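Local coordinates for arginine decarboxylase, A207R protein (Paramecium bursaria Chlorella virus 1, PDB 2NVA) that decarboxylates arginine to agmatine, using pyridoxal 5'-phosphate as cofactor, at residues Y320-D325 and N362-Y367. Residues are numbered along the deposited sequence; the frame is centred on the assembly and turned at random.
Sequences YGCTCD and NGFGEY. With PL2 ((4-{[(4-{[amino(imino)methyl]amino}butyl)amino]methyl}-5-hydroxy-6-methylpyridin-3-yl)methyl dihydrogen phosphate), chain J.
A cysteine sulfur resting on the face of a phenylalanine ring is the striking feature here. It joins the loop after strand 314-320 to the loop before strand 367-371. Cys-322 SG lies 3.8 Å from the centroid of the Phe-364 ring and 24° off the ring normal, on the CG side of the ring. Cys-322 CB stands almost straight over the centre, in a CH-pi contact at 4.2 Å. With chi1 at 54°, SG sits between the backbone N and the carbonyl carbon of Cys-322, which carries it over the inner end of the ring. The outer end of the ring meets backbone instead: Cys-322 O is 3.4 Å from Phe-364 CE2. That oxygen also accepts a hydrogen bond from His-91 of the second subunit. The opposite face of the ring carries Asn-362 O, displaced toward the rim.

Thr-323 CG2 comes to 4.3 Å from Phe-364 CD2, at a slant to the ring. Thr-323 OG1 is turned to other partners: it bonds to Asp-328 and weakly accepts the N-H of Asp-325. The Asn-362 side chain packs against Thr-323 and Cys-324.

Asp-325 reaches the bound pyridoxal phosphate-agmatine adduct. Its OD2 accepts a hydrogen bond of 2.8 Å from NE of the adduct's guanidinium group, with an N-H...O angle of 150°. Tyr-287 OH also bonds to OD2, and Val-327 N holds OD1. The cofactor end is held by the second subunit, through residues such as His-176 and Gly-254. Such a shared active site is characteristic of eukaryotic ornithine decarboxylase-like, fold type III enzymes, where one subunit's TIM barrel faces the other's beta domain.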
loop_
_atom_site.group_PDB
_atom_site.type_symbol
_atom_site.label_atom_id
_atom_site.label_comp_id
_atom_site.label_asym_id
_atom_site.label_seq_id
_atom_site.Cartn_x
_atom_site.Cartn_y
_atom_site.Cartn_z
ATOM N N TYR A 320 -3.787 15.703 -6.479
ATOM C CA TYR A 320 -2.580 14.920 -6.163
ATOM C C TYR A 320 -2.496 14.506 -4.709
ATOM O O TYR A 320 -2.908 15.260 -3.833
ATOM C CB TYR A 320 -1.329 15.725 -6.489
ATOM C CG TYR A 320 -1.046 15.852 -7.960
ATOM C CD1 TYR A 320 -0.674 14.730 -8.713
ATOM C CD2 TYR A 320 -1.126 17.085 -8.603
ATOM C CE1 TYR A 320 -0.389 14.828 -10.065
ATOM C CE2 TYR A 320 -0.844 17.200 -9.967
ATOM C CZ TYR A 320 -0.484 16.054 -10.688
ATOM O OH TYR A 320 -0.199 16.120 -12.030
ATOM N N GLY A 321 -1.929 13.328 -4.462
ATOM C CA GLY A 321 -1.622 12.900 -3.103
ATOM C C GLY A 321 -0.337 13.576 -2.616
ATOM O O GLY A 321 0.436 14.099 -3.424
ATOM N N CYS A 322 -0.088 13.518 -1.314
ATOM C CA CYS A 322 1.027 14.264 -0.715
ATOM C C CYS A 322 2.404 13.628 -0.896
ATOM O O CYS A 322 3.407 14.268 -0.575
ATOM C CB CYS A 322 0.770 14.541 0.776
ATOM S SG CYS A 322 0.386 13.074 1.728
ATOM N N THR A 323 2.479 12.384 -1.383
ATOM C CA THR A 323 3.791 11.704 -1.459
ATOM C C THR A 323 4.633 12.139 -2.662
ATOM O O THR A 323 4.140 12.805 -3.585
ATOM C CB THR A 323 3.688 10.141 -1.469
ATOM O OG1 THR A 323 3.211 9.690 -2.744
ATOM C CG2 THR A 323 2.762 9.626 -0.339
ATOM N N CYS A 324 5.907 11.737 -2.614
ATOM C CA CYS A 324 6.927 11.930 -3.658
ATOM C C CYS A 324 6.608 11.301 -5.021
ATOM O O CYS A 324 7.182 11.684 -6.048
ATOM C CB CYS A 324 8.252 11.313 -3.164
ATOM S SG CYS A 324 8.078 9.509 -2.670
ATOM N N ASP A 325 5.715 10.324 -5.018
ATOM C CA ASP A 325 5.543 9.403 -6.147
ATOM C C ASP A 325 4.570 9.919 -7.199
ATOM O O ASP A 325 3.506 10.441 -6.860
ATOM C CB ASP A 325 5.049 8.064 -5.580
ATOM C CG ASP A 325 5.169 6.932 -6.542
ATOM O OD1 ASP A 325 4.973 7.094 -7.774
ATOM O OD2 ASP A 325 5.450 5.800 -6.068
ATOM N N ASN A 362 6.748 7.904 3.136
ATOM C CA ASN A 362 7.138 9.323 3.151
ATOM C C ASN A 362 6.927 10.032 4.502
ATOM O O ASN A 362 7.185 11.229 4.616
ATOM C CB ASN A 362 6.403 10.115 2.061
ATOM C CG ASN A 362 7.011 9.949 0.681
ATOM O OD1 ASN A 362 7.403 8.842 0.275
ATOM N ND2 ASN A 362 7.075 11.049 -0.053
ATOM N N GLY A 363 6.458 9.301 5.510
ATOM C CA GLY A 363 6.185 9.893 6.819
ATOM C C GLY A 363 4.789 10.492 6.899
ATOM O O GLY A 363 4.484 11.218 7.839
ATOM N N PHE A 364 3.950 10.225 5.902
ATOM C CA PHE A 364 2.543 10.666 5.955
ATOM C C PHE A 364 1.655 9.512 6.430
ATOM O O PHE A 364 2.153 8.590 7.074
ATOM C CB PHE A 364 2.097 11.197 4.590
ATOM C CG PHE A 364 2.897 12.364 4.112
ATOM C CD1 PHE A 364 2.866 13.580 4.808
ATOM C CD2 PHE A 364 3.703 12.257 2.984
ATOM C CE1 PHE A 364 3.605 14.678 4.373
ATOM C CE2 PHE A 364 4.465 13.357 2.543
ATOM C CZ PHE A 364 4.412 14.561 3.224
ATOM N N GLY A 365 0.358 9.546 6.119
ATOM C CA GLY A 365 -0.516 8.423 6.474
ATOM C C GLY A 365 -1.290 8.582 7.769
ATOM O O GLY A 365 -2.131 7.747 8.080
ATOM N N GLU A 366 -1.043 9.656 8.509
ATOM C CA GLU A 366 -1.750 9.870 9.774
ATOM C C GLU A 366 -3.147 10.406 9.515
ATOM O O GLU A 366 -3.385 11.121 8.535
ATOM C CB GLU A 366 -0.965 10.809 10.695
ATOM C CG GLU A 366 0.375 10.220 11.111
ATOM C CD GLU A 366 0.862 10.750 12.415
ATOM O OE1 GLU A 366 1.323 11.916 12.449
ATOM O OE2 GLU A 366 0.796 10.002 13.428
ATOM N N TYR A 367 -4.067 10.035 10.396
ATOM C CA TYR A 367 -5.440 10.520 10.305
ATOM C C TYR A 367 -6.103 10.435 11.663
ATOM O O TYR A 367 -5.698 9.639 12.520
ATOM C CB TYR A 367 -6.250 9.719 9.264
ATOM C CG TYR A 367 -6.351 8.237 9.568
ATOM C CD1 TYR A 367 -7.367 7.736 10.370
ATOM C CD2 TYR A 367 -5.434 7.337 9.036
ATOM C CE1 TYR A 367 -7.465 6.384 10.665
ATOM C CE2 TYR A 367 -5.529 5.979 9.319
ATOM C CZ TYR A 367 -6.544 5.510 10.134
ATOM O OH TYR A 367 -6.648 4.158 10.419
HETATM N N1 PL2 J . 14.596 12.662 -3.798
HETATM C C2 PL2 J . 13.302 12.896 -4.071
HETATM C C2A PL2 J . 12.789 14.346 -4.008
HETATM C C3 PL2 J . 12.465 11.837 -4.435
HETATM O O3 PL2 J . 11.160 12.100 -4.734
HETATM C C4 PL2 J . 12.975 10.514 -4.495
HETATM C C4A PL2 J . 12.134 9.273 -4.875
HETATM C C5 PL2 J . 14.346 10.346 -4.181
HETATM C C6 PL2 J . 15.126 11.442 -3.841
HETATM P P PL2 J . 15.714 6.902 -5.503
HETATM N N PL2 J . 10.962 9.595 -5.688
HETATM C CA PL2 J . 9.784 8.843 -5.185
HETATM C CG PL2 J . 8.692 6.554 -5.314
HETATM O OP2 PL2 J . 15.317 6.113 -6.812
HETATM O OP3 PL2 J . 15.352 5.923 -4.272
HETATM O OP1 PL2 J . 17.157 7.229 -5.464
HETATM O OP4 PL2 J . 14.749 8.198 -5.381
HETATM C C5M PL2 J . 14.984 8.948 -4.237
HETATM C CB PL2 J . 10.028 7.314 -5.165
HETATM C CD PL2 J . 8.925 5.039 -5.438
HETATM N NE PL2 J . 7.638 4.375 -5.160
HETATM C CZ PL2 J . 7.516 3.072 -4.912
HETATM N NH2 PL2 J . 6.301 2.561 -4.650
HETATM N NH1 PL2 J . 8.577 2.272 -4.919
#